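Local coordinates for protein CheQ (Campylobacter jejuni subsp. jejuni, PDB 6A51) that is one of two regulators that control transcription of the core chemotaxis operon cheVAW in this bacterial pathogen, at residues F133-C147 with R158-Y170. Sequence-based numbering, arbitrary orientation.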
ATOM      1  N   PHE A 133      10.420  -9.872   5.173  1.00 28.15           N
ATOM      2  CA  PHE A 133      10.231 -11.313   5.062  1.00 33.01           C
ATOM      3  C   PHE A 133      11.007 -11.890   3.878  1.00 28.66           C
ATOM      4  O   PHE A 133      11.674 -12.922   4.002  1.00 30.86           O
ATOM      5  CB  PHE A 133       8.733 -11.596   4.943  1.00 27.22           C
ATOM      6  CG  PHE A 133       8.391 -13.008   4.610  1.00 28.81           C
ATOM      7  CD1 PHE A 133       8.502 -14.013   5.578  1.00 30.62           C
ATOM      8  CD2 PHE A 133       7.900 -13.330   3.342  1.00 18.74           C
ATOM      9  CE1 PHE A 133       8.145 -15.336   5.286  1.00 27.38           C
ATOM     10  CE2 PHE A 133       7.533 -14.648   3.028  1.00 24.61           C
ATOM     11  CZ  PHE A 133       7.663 -15.655   4.002  1.00 30.76           C
ATOM     12  N   LEU A 134      10.960 -11.220   2.732  1.00 20.33           N
ATOM     13  CA  LEU A 134      11.691 -11.679   1.561  1.00 24.27           C
ATOM     14  C   LEU A 134      13.195 -11.454   1.665  1.00 31.83           C
ATOM     15  O   LEU A 134      13.938 -11.998   0.842  1.00 28.13           O
ATOM     16  CB  LEU A 134      11.161 -10.967   0.312  1.00 24.45           C
ATOM     17  CG  LEU A 134       9.701 -11.245  -0.025  1.00 28.60           C
ATOM     18  CD1 LEU A 134       9.297 -10.415  -1.214  1.00 21.02           C
ATOM     19  CD2 LEU A 134       9.514 -12.744  -0.301  1.00 24.44           C
ATOM     20  N   GLY A 135      13.662 -10.657   2.626  1.00 26.64           N
ATOM     21  CA  GLY A 135      15.070 -10.319   2.684  1.00 27.23           C
ATOM     22  C   GLY A 135      15.565  -9.481   1.523  1.00 35.54           C
ATOM     23  O   GLY A 135      16.734  -9.593   1.141  1.00 32.68           O
ATOM     24  N   LEU A 136      14.709  -8.638   0.954  1.00 18.36           N
ATOM     25  CA  LEU A 136      15.073  -7.789  -0.167  1.00 37.42           C
ATOM     26  C   LEU A 136      15.101  -6.336   0.274  1.00 34.50           C
ATOM     27  O   LEU A 136      14.603  -5.971   1.346  1.00 32.47           O
ATOM     28  CB  LEU A 136      14.096  -7.963  -1.334  1.00 30.01           C
ATOM     29  CG  LEU A 136      13.938  -9.402  -1.815  1.00 32.88           C
ATOM     30  CD1 LEU A 136      12.943  -9.441  -2.941  1.00 26.22           C
ATOM     31  CD2 LEU A 136      15.269  -9.996  -2.253  1.00 26.39           C
ATOM     32  N   ASN A 137      15.698  -5.513  -0.577  1.00 34.98           N
ATOM     33  CA  ASN A 137      15.806  -4.083  -0.341  1.00 46.13           C
ATOM     34  C   ASN A 137      14.599  -3.364  -0.929  1.00 39.79           C
ATOM     35  O   ASN A 137      14.062  -3.757  -1.968  1.00 42.63           O
ATOM     36  CB  ASN A 137      17.107  -3.537  -0.938  1.00 31.15           C
ATOM     37  CG  ASN A 137      18.342  -3.989  -0.153  1.00 53.82           C
ATOM     38  OD1 ASN A 137      18.321  -4.075   1.083  1.00 44.24           O
ATOM     39  ND2 ASN A 137      19.420  -4.283  -0.870  1.00 51.31           N
ATOM     40  N   TYR A 138      14.182  -2.295  -0.250  1.00 33.92           N
ATOM     41  CA  TYR A 138      12.900  -1.656  -0.516  1.00 32.53           C
ATOM     42  C   TYR A 138      12.777  -1.057  -1.916  1.00 45.52           C
ATOM     43  O   TYR A 138      11.667  -0.674  -2.316  1.00 42.37           O
ATOM     44  CB  TYR A 138      12.664  -0.573   0.516  1.00 31.70           C
ATOM     45  CG  TYR A 138      12.640  -1.072   1.927  1.00 34.81           C
ATOM     46  CD1 TYR A 138      12.213  -2.370   2.224  1.00 36.38           C
ATOM     47  CD2 TYR A 138      13.028  -0.252   2.975  1.00 28.20           C
ATOM     48  CE1 TYR A 138      12.174  -2.840   3.549  1.00 29.88           C
ATOM     49  CE2 TYR A 138      13.001  -0.713   4.302  1.00 27.88           C
ATOM     50  CZ  TYR A 138      12.571  -2.000   4.578  1.00 35.60           C
ATOM     51  OH  TYR A 138      12.540  -2.439   5.881  1.00 39.33           O
ATOM     52  N   HIS A 139      13.853  -0.962  -2.677  1.00 32.18           N
ATOM     53  CA  HIS A 139      13.751  -0.344  -3.990  1.00 50.73           C
ATOM     54  C   HIS A 139      13.606  -1.360  -5.111  1.00 53.95           C
ATOM     55  O   HIS A 139      13.497  -0.973  -6.276  1.00 62.07           O
ATOM     56  CB  HIS A 139      14.956   0.571  -4.227  1.00 46.04           C
ATOM     57  CG  HIS A 139      14.999   1.733  -3.280  1.00 87.54           C
ATOM     58  ND1 HIS A 139      13.875   2.194  -2.623  1.00 79.28           N
ATOM     59  CD2 HIS A 139      16.025   2.511  -2.856  1.00 83.45           C
ATOM     60  CE1 HIS A 139      14.205   3.211  -1.847  1.00 91.37           C
ATOM     61  NE2 HIS A 139      15.504   3.425  -1.970  1.00 95.47           N
ATOM     62  N   GLN A 140      13.568  -2.644  -4.786  1.00 44.89           N
ATOM     63  CA  GLN A 140      13.451  -3.670  -5.802  1.00 38.43           C
ATOM     64  C   GLN A 140      12.005  -3.820  -6.249  1.00 45.33           C
ATOM     65  O   GLN A 140      11.070  -3.706  -5.450  1.00 44.74           O
ATOM     66  CB  GLN A 140      13.978  -4.999  -5.268  1.00 45.54           C
ATOM     67  CG  GLN A 140      15.393  -5.297  -5.713  1.00 36.45           C
ATOM     68  CD  GLN A 140      16.075  -6.240  -4.784  1.00 49.84           C
ATOM     69  OE1 GLN A 140      16.178  -5.969  -3.586  1.00 56.20           O
ATOM     70  NE2 GLN A 140      16.541  -7.376  -5.313  1.00 74.50           N
ATOM     71  N   HIS A 141      11.824  -4.061  -7.540  1.00 35.36           N
ATOM     72  CA  HIS A 141      10.514  -4.382  -8.073  1.00 37.81           C
ATOM     73  C   HIS A 141      10.344  -5.892  -7.976  1.00 40.49           C
ATOM     74  O   HIS A 141      11.007  -6.639  -8.693  1.00 55.71           O
ATOM     75  CB  HIS A 141      10.363  -3.886  -9.509  1.00 37.57           C
ATOM     76  CG  HIS A 141       8.939  -3.825  -9.971  1.00 69.25           C
ATOM     77  ND1 HIS A 141       8.401  -2.715 -10.595  1.00 67.37           N
ATOM     78  CD2 HIS A 141       7.933  -4.734  -9.890  1.00 53.97           C
ATOM     79  CE1 HIS A 141       7.131  -2.947 -10.882  1.00 53.10           C
ATOM     80  NE2 HIS A 141       6.822  -4.164 -10.463  1.00 49.21           N
ATOM     81  N   ILE A 142       9.475  -6.337  -7.081  1.00 37.15           N
ATOM     82  CA  ILE A 142       9.182  -7.753  -6.904  1.00 34.78           C
ATOM     83  C   ILE A 142       7.940  -8.100  -7.708  1.00 27.59           C
ATOM     84  O   ILE A 142       7.061  -7.265  -7.919  1.00 32.62           O
ATOM     85  CB  ILE A 142       8.997  -8.108  -5.411  1.00 21.78           C
ATOM     86  CG1 ILE A 142       7.826  -7.327  -4.821  1.00 32.26           C
ATOM     87  CG2 ILE A 142      10.254  -7.754  -4.623  1.00 20.77           C
ATOM     88  CD1 ILE A 142       7.557  -7.619  -3.358  1.00 23.20           C
ATOM     89  N   TYR A 143       7.869  -9.339  -8.177  1.00 27.87           N
ATOM     90  CA  TYR A 143       6.631  -9.911  -8.675  1.00 22.35           C
ATOM     91  C   TYR A 143       6.355 -11.213  -7.939  1.00 35.90           C
ATOM     92  O   TYR A 143       7.276 -11.873  -7.443  1.00 26.26           O
ATOM     93  CB  TYR A 143       6.664 -10.185 -10.180  1.00 22.02           C
ATOM     94  CG  TYR A 143       7.682 -11.217 -10.660  1.00 22.56           C
ATOM     95  CD1 TYR A 143       8.972 -10.833 -11.020  1.00 16.25           C
ATOM     96  CD2 TYR A 143       7.342 -12.558 -10.792  1.00 25.25           C
ATOM     97  CE1 TYR A 143       9.891 -11.749 -11.490  1.00 31.81           C
ATOM     98  CE2 TYR A 143       8.262 -13.489 -11.258  1.00 29.69           C
ATOM     99  CZ  TYR A 143       9.531 -13.078 -11.599  1.00 38.07           C
ATOM    100  OH  TYR A 143      10.445 -13.989 -12.064  1.00 48.55           O
ATOM    101  N   ILE A 144       5.071 -11.568  -7.882  1.00 26.30           N
ATOM    102  CA  ILE A 144       4.591 -12.775  -7.225  1.00 33.71           C
ATOM    103  C   ILE A 144       3.853 -13.588  -8.272  1.00 33.70           C
ATOM    104  O   ILE A 144       2.985 -13.065  -8.972  1.00 32.56           O
ATOM    105  CB  ILE A 144       3.663 -12.465  -6.034  1.00 31.23           C
ATOM    106  CG1 ILE A 144       4.357 -11.573  -5.015  1.00 30.86           C
ATOM    107  CG2 ILE A 144       3.207 -13.758  -5.352  1.00 18.08           C
ATOM    108  CD1 ILE A 144       3.425 -11.071  -3.918  1.00 21.14           C
ATOM    109  N   GLU A 145       4.162 -14.871  -8.346  1.00 33.46           N
ATOM    110  CA  GLU A 145       3.702 -15.649  -9.476  1.00 39.97           C
ATOM    111  C   GLU A 145       3.661 -17.103  -9.055  1.00 39.38           C
ATOM    112  O   GLU A 145       4.469 -17.538  -8.236  1.00 37.74           O
ATOM    113  CB  GLU A 145       4.650 -15.468 -10.659  1.00 31.87           C
ATOM    114  CG  GLU A 145       4.045 -15.424 -12.009  1.00 43.43           C
ATOM    115  CD  GLU A 145       5.122 -15.227 -13.063  1.00 56.84           C
ATOM    116  OE1 GLU A 145       6.058 -16.065 -13.093  1.00 55.85           O
ATOM    117  OE2 GLU A 145       5.050 -14.229 -13.831  1.00 45.88           O
ATOM    118  N   LYS A 146       2.719 -17.847  -9.621  1.00 31.48           N
ATOM    119  CA  LYS A 146       2.780 -19.293  -9.534  1.00 26.95           C
ATOM    120  C   LYS A 146       4.108 -19.766 -10.102  1.00 31.90           C
ATOM    121  O   LYS A 146       4.485 -19.399 -11.217  1.00 42.54           O
ATOM    122  CB  LYS A 146       1.612 -19.921 -10.299  1.00 32.07           C
ATOM    123  CG  LYS A 146       0.234 -19.608  -9.727  1.00 33.18           C
ATOM    124  CD  LYS A 146      -0.076 -20.553  -8.570  1.00 44.01           C
ATOM    125  CE  LYS A 146      -1.460 -20.309  -7.983  1.00 40.92           C
ATOM    126  NZ  LYS A 146      -1.714 -21.126  -6.759  1.00 61.74           N
ATOM    127  N   CYS A 147       4.830 -20.563  -9.315  1.00 35.57           N
ATOM    128  CA  CYS A 147       6.098 -21.117  -9.777  1.00 42.75           C
ATOM    129  C   CYS A 147       5.924 -21.877 -11.084  1.00 30.10           C
ATOM    130  O   CYS A 147       6.805 -21.849 -11.953  1.00 34.11           O
ATOM    131  CB  CYS A 147       6.680 -22.021  -8.687  1.00 40.33           C
ATOM    132  SG  CYS A 147       6.769 -21.216  -7.031  1.00 74.55           S
ATOM    133  N   ARG A 158      14.062 -19.193  -7.727  1.00 47.40           N
ATOM    134  CA  ARG A 158      13.514 -17.983  -7.124  1.00 31.72           C
ATOM    135  C   ARG A 158      13.072 -18.240  -5.682  1.00 40.82           C
ATOM    136  O   ARG A 158      13.014 -19.379  -5.220  1.00 48.02           O
ATOM    137  CB  ARG A 158      12.330 -17.485  -7.935  1.00 29.06           C
ATOM    138  CG  ARG A 158      12.679 -16.996  -9.326  1.00 44.53           C
ATOM    139  CD  ARG A 158      11.421 -16.701 -10.158  1.00 40.41           C
ATOM    140  NE  ARG A 158      10.708 -17.919 -10.568  1.00 45.70           N
ATOM    141  CZ  ARG A 158       9.541 -17.931 -11.215  1.00 42.89           C
ATOM    142  NH1 ARG A 158       8.953 -16.783 -11.530  1.00 46.06           N
ATOM    143  NH2 ARG A 158       8.972 -19.085 -11.558  1.00 30.79           N
ATOM    144  N   ILE A 159      12.729 -17.165  -4.971  1.00 26.76           N
ATOM    145  CA  ILE A 159      12.253 -17.307  -3.598  1.00 23.31           C
ATOM    146  C   ILE A 159      10.871 -17.938  -3.624  1.00 27.83           C
ATOM    147  O   ILE A 159       9.939 -17.407  -4.240  1.00 40.01           O
ATOM    148  CB  ILE A 159      12.210 -15.958  -2.870  1.00 28.25           C
ATOM    149  CG1 ILE A 159      13.587 -15.313  -2.801  1.00 26.31           C
ATOM    150  CG2 ILE A 159      11.707 -16.150  -1.450  1.00 27.38           C
ATOM    151  CD1 ILE A 159      13.526 -13.830  -2.498  1.00 25.32           C
ATOM    152  N   LYS A 160      10.719 -19.058  -2.938  1.00 24.26           N
ATOM    153  CA  LYS A 160       9.454 -19.780  -2.921  1.00 25.56           C
ATOM    154  C   LYS A 160       8.844 -19.658  -1.525  1.00 23.57           C
ATOM    155  O   LYS A 160       9.462 -20.066  -0.536  1.00 29.92           O
ATOM    156  CB  LYS A 160       9.664 -21.242  -3.336  1.00 16.73           C
ATOM    157  CG  LYS A 160       8.355 -22.014  -3.433  1.00 28.20           C
ATOM    158  CD  LYS A 160       8.435 -23.311  -4.242  1.00 29.24           C
ATOM    159  CE  LYS A 160       7.063 -23.999  -4.259  1.00 37.96           C
ATOM    160  NZ  LYS A 160       7.040 -25.405  -4.786  1.00 40.79           N
ATOM    161  N   ILE A 161       7.647 -19.075  -1.444  1.00 21.39           N
ATOM    162  CA  ILE A 161       7.048 -18.699  -0.167  1.00 25.11           C
ATOM    163  C   ILE A 161       5.798 -19.490   0.156  1.00 23.23           C
ATOM    164  O   ILE A 161       5.222 -19.298   1.234  1.00 36.13           O
ATOM    165  CB  ILE A 161       6.734 -17.198  -0.131  1.00 35.42           C
ATOM    166  CG1 ILE A 161       5.711 -16.867  -1.222  1.00 25.26           C
ATOM    167  CG2 ILE A 161       8.016 -16.387  -0.298  1.00 21.91           C
ATOM    168  CD1 ILE A 161       5.423 -15.376  -1.311  1.00 25.16           C
ATOM    169  N   THR A 162       5.371 -20.380  -0.733  1.00 26.16           N
ATOM    170  CA  THR A 162       4.102 -21.093  -0.657  1.00 24.58           C
ATOM    171  C   THR A 162       4.283 -22.371  -1.451  1.00 32.65           C
ATOM    172  O   THR A 162       5.171 -22.455  -2.302  1.00 28.56           O
ATOM    173  CB  THR A 162       2.966 -20.227  -1.215  1.00 26.93           C
ATOM    174  OG1 THR A 162       2.468 -19.385  -0.172  1.00 34.30           O
ATOM    175  CG2 THR A 162       1.837 -21.036  -1.845  1.00 39.81           C
ATOM    176  N   GLU A 163       3.472 -23.380  -1.139  1.00 40.16           N
ATOM    177  CA  GLU A 163       3.429 -24.598  -1.944  1.00 37.96           C
ATOM    178  C   GLU A 163       3.498 -24.293  -3.439  1.00 40.03           C
ATOM    179  O   GLU A 163       4.161 -25.009  -4.190  1.00 35.82           O
ATOM    180  CB  GLU A 163       2.161 -25.381  -1.620  1.00 31.83           C
ATOM    181  CG  GLU A 163       2.340 -26.875  -1.682  1.00 65.44           C
ATOM    182  CD  GLU A 163       1.583 -27.603  -0.574  1.00 91.04           C
ATOM    183  OE1 GLU A 163       2.241 -28.361   0.191  1.00 67.56           O
ATOM    184  OE2 GLU A 163       0.343 -27.414  -0.470  1.00 77.35           O
ATOM    185  N   SER A 164       2.872 -23.193  -3.867  1.00 41.87           N
ATOM    186  CA  SER A 164       2.727 -22.869  -5.278  1.00 37.47           C
ATOM    187  C   SER A 164       3.222 -21.482  -5.710  1.00 51.72           C
ATOM    188  O   SER A 164       3.252 -21.224  -6.919  1.00 36.31           O
ATOM    189  CB  SER A 164       1.249 -22.974  -5.669  1.00 35.95           C
ATOM    190  OG  SER A 164       0.504 -22.054  -4.875  1.00 46.63           O
ATOM    191  N   MET A 165       3.567 -20.568  -4.797  1.00 32.39           N
ATOM    192  CA  MET A 165       3.880 -19.197  -5.197  1.00 32.04           C
ATOM    193  C   MET A 165       5.366 -18.901  -5.055  1.00 34.58           C
ATOM    194  O   MET A 165       6.009 -19.315  -4.085  1.00 38.47           O
ATOM    195  CB  MET A 165       3.093 -18.164  -4.383  1.00 38.14           C
ATOM    196  CG  MET A 165       1.591 -18.305  -4.458  1.00 53.55           C
ATOM    197  SD  MET A 165       0.933 -18.056  -6.117  1.00 50.59           S
ATOM    198  CE  MET A 165       0.994 -16.288  -6.320  1.00 46.79           C
ATOM    199  N   CYS A 166       5.890 -18.154  -6.017  1.00 27.43           N
ATOM    200  CA  CYS A 166       7.278 -17.734  -6.072  1.00 26.34           C
ATOM    201  C   CYS A 166       7.345 -16.214  -6.133  1.00 33.72           C
ATOM    202  O   CYS A 166       6.376 -15.539  -6.503  1.00 28.11           O
ATOM    203  CB  CYS A 166       7.989 -18.335  -7.295  1.00 23.11           C
ATOM    204  SG  CYS A 166       8.475 -20.050  -7.050  1.00 64.75           S
ATOM    205  N   VAL A 167       8.519 -15.679  -5.805  1.00 27.00           N
ATOM    206  CA  VAL A 167       8.778 -14.249  -5.919  1.00 26.14           C
ATOM    207  C   VAL A 167      10.055 -14.030  -6.715  1.00 30.72           C
ATOM    208  O   VAL A 167      11.084 -14.661  -6.434  1.00 37.40           O
ATOM    209  CB  VAL A 167       8.884 -13.574  -4.542  1.00 23.75           C
ATOM    210  CG1 VAL A 167       9.336 -12.109  -4.693  1.00 21.80           C
ATOM    211  CG2 VAL A 167       7.574 -13.656  -3.849  1.00 18.59           C
ATOM    212  N   GLY A 168       9.991 -13.127  -7.693  1.00 28.58           N
ATOM    213  CA  GLY A 168      11.152 -12.690  -8.433  1.00 25.91           C
ATOM    214  C   GLY A 168      11.272 -11.182  -8.320  1.00 33.07           C
ATOM    215  O   GLY A 168      10.427 -10.526  -7.706  1.00 33.13           O
ATOM    216  N   TYR A 169      12.339 -10.641  -8.917  1.00 41.42           N
ATOM    217  CA  TYR A 169      12.594  -9.200  -8.850  1.00 53.76           C
ATOM    218  C   TYR A 169      13.300  -8.741 -10.117  1.00 44.76           C
ATOM    219  O   TYR A 169      13.916  -9.534 -10.826  1.00 54.38           O
ATOM    220  CB  TYR A 169      13.438  -8.809  -7.615  1.00 44.08           C
ATOM    221  CG  TYR A 169      14.540  -9.805  -7.360  1.00 52.72           C
ATOM    222  CD1 TYR A 169      15.713  -9.776  -8.110  1.00 55.81           C
ATOM    223  CD2 TYR A 169      14.383 -10.820  -6.410  1.00 45.58           C
ATOM    224  CE1 TYR A 169      16.716 -10.714  -7.914  1.00 62.68           C
ATOM    225  CE2 TYR A 169      15.379 -11.777  -6.208  1.00 56.36           C
ATOM    226  CZ  TYR A 169      16.542 -11.713  -6.965  1.00 77.04           C
ATOM    227  OH  TYR A 169      17.531 -12.648  -6.775  1.00 85.91           O
ATOM    228  N   TYR A 170      13.211  -7.442 -10.384  1.00 57.45           N
ATOM    229  CA  TYR A 170      14.037  -6.797 -11.398  1.00 43.56           C
ATOM    230  C   TYR A 170      14.379  -5.358 -11.033  1.00 54.30           C
ATOM    231  O   TYR A 170      14.403  -4.994  -9.854  1.00 66.22           O
ATOM    232  CB  TYR A 170      13.344  -6.822 -12.742  1.00 55.28           C
ATOM    233  CG  TYR A 170      12.207  -5.840 -12.928  1.00 54.84           C
ATOM    234  CD1 TYR A 170      10.890  -6.199 -12.634  1.00 54.49           C
ATOM    235  CD2 TYR A 170      12.437  -4.575 -13.457  1.00 61.34           C
ATOM    236  CE1 TYR A 170       9.830  -5.310 -12.855  1.00 46.53           C
ATOM    237  CE2 TYR A 170      11.391  -3.676 -13.671  1.00 76.62           C
ATOM    238  CZ  TYR A 170      10.089  -4.047 -13.370  1.00 77.79           C
ATOM    239  OH  TYR A 170       9.050  -3.153 -13.585  1.00 85.15           O
TER
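R158 NH1 donates to two side chains of 142-146, giving Y143 OH a hydrogen bond of 3.2 Å and entering a weaker salt bridge with E145 OE1 at 3.4 Å, while NE of the same guanidinium pairs with E156. This cluster lies on one face of a three-stranded antiparallel sheet at the C-terminal end of CheQ, where 165-169 runs between 142-146 and 159-160. Y143 and G168 form a hydrogen-bonded pair, as do E145 and C166, whose C166 N to E145 O bond is 2.7 Å. With CG between the backbone N and the carbonyl carbon (chi1 64°), the Y143 ring folds back across the neighbouring strand, one face over G168 CA, a CH-pi contact 3.8 Å from the ring centroid; its edge meets R158 NH1. Farther along, the H141 and Y170 rings make an offset stack with planes 22° apart, and H141 NE2 is tied to the carbonyl of F94. The opposite face is mostly apolar around V167 and I144. V167 CG1 meets L134 CD1 tip to tip, I144 CG1 packs on V167 CG2, and the bent side chain of M165 brings CE to 3.5 Å from I144 CG2. F91 and F94 of helix 88-95 and F130 of helix 127-134 cover I142 and I144, joining the sheet to the helices. Beyond K146 a backbone hydrogen bond from C147 N to S164 O is followed by a covalent clamp, the disulfide between C147 SG and C166 SG, with a torsion of 102° about the S-S bond, K160 CD lying 3.9 Å from C147 SG.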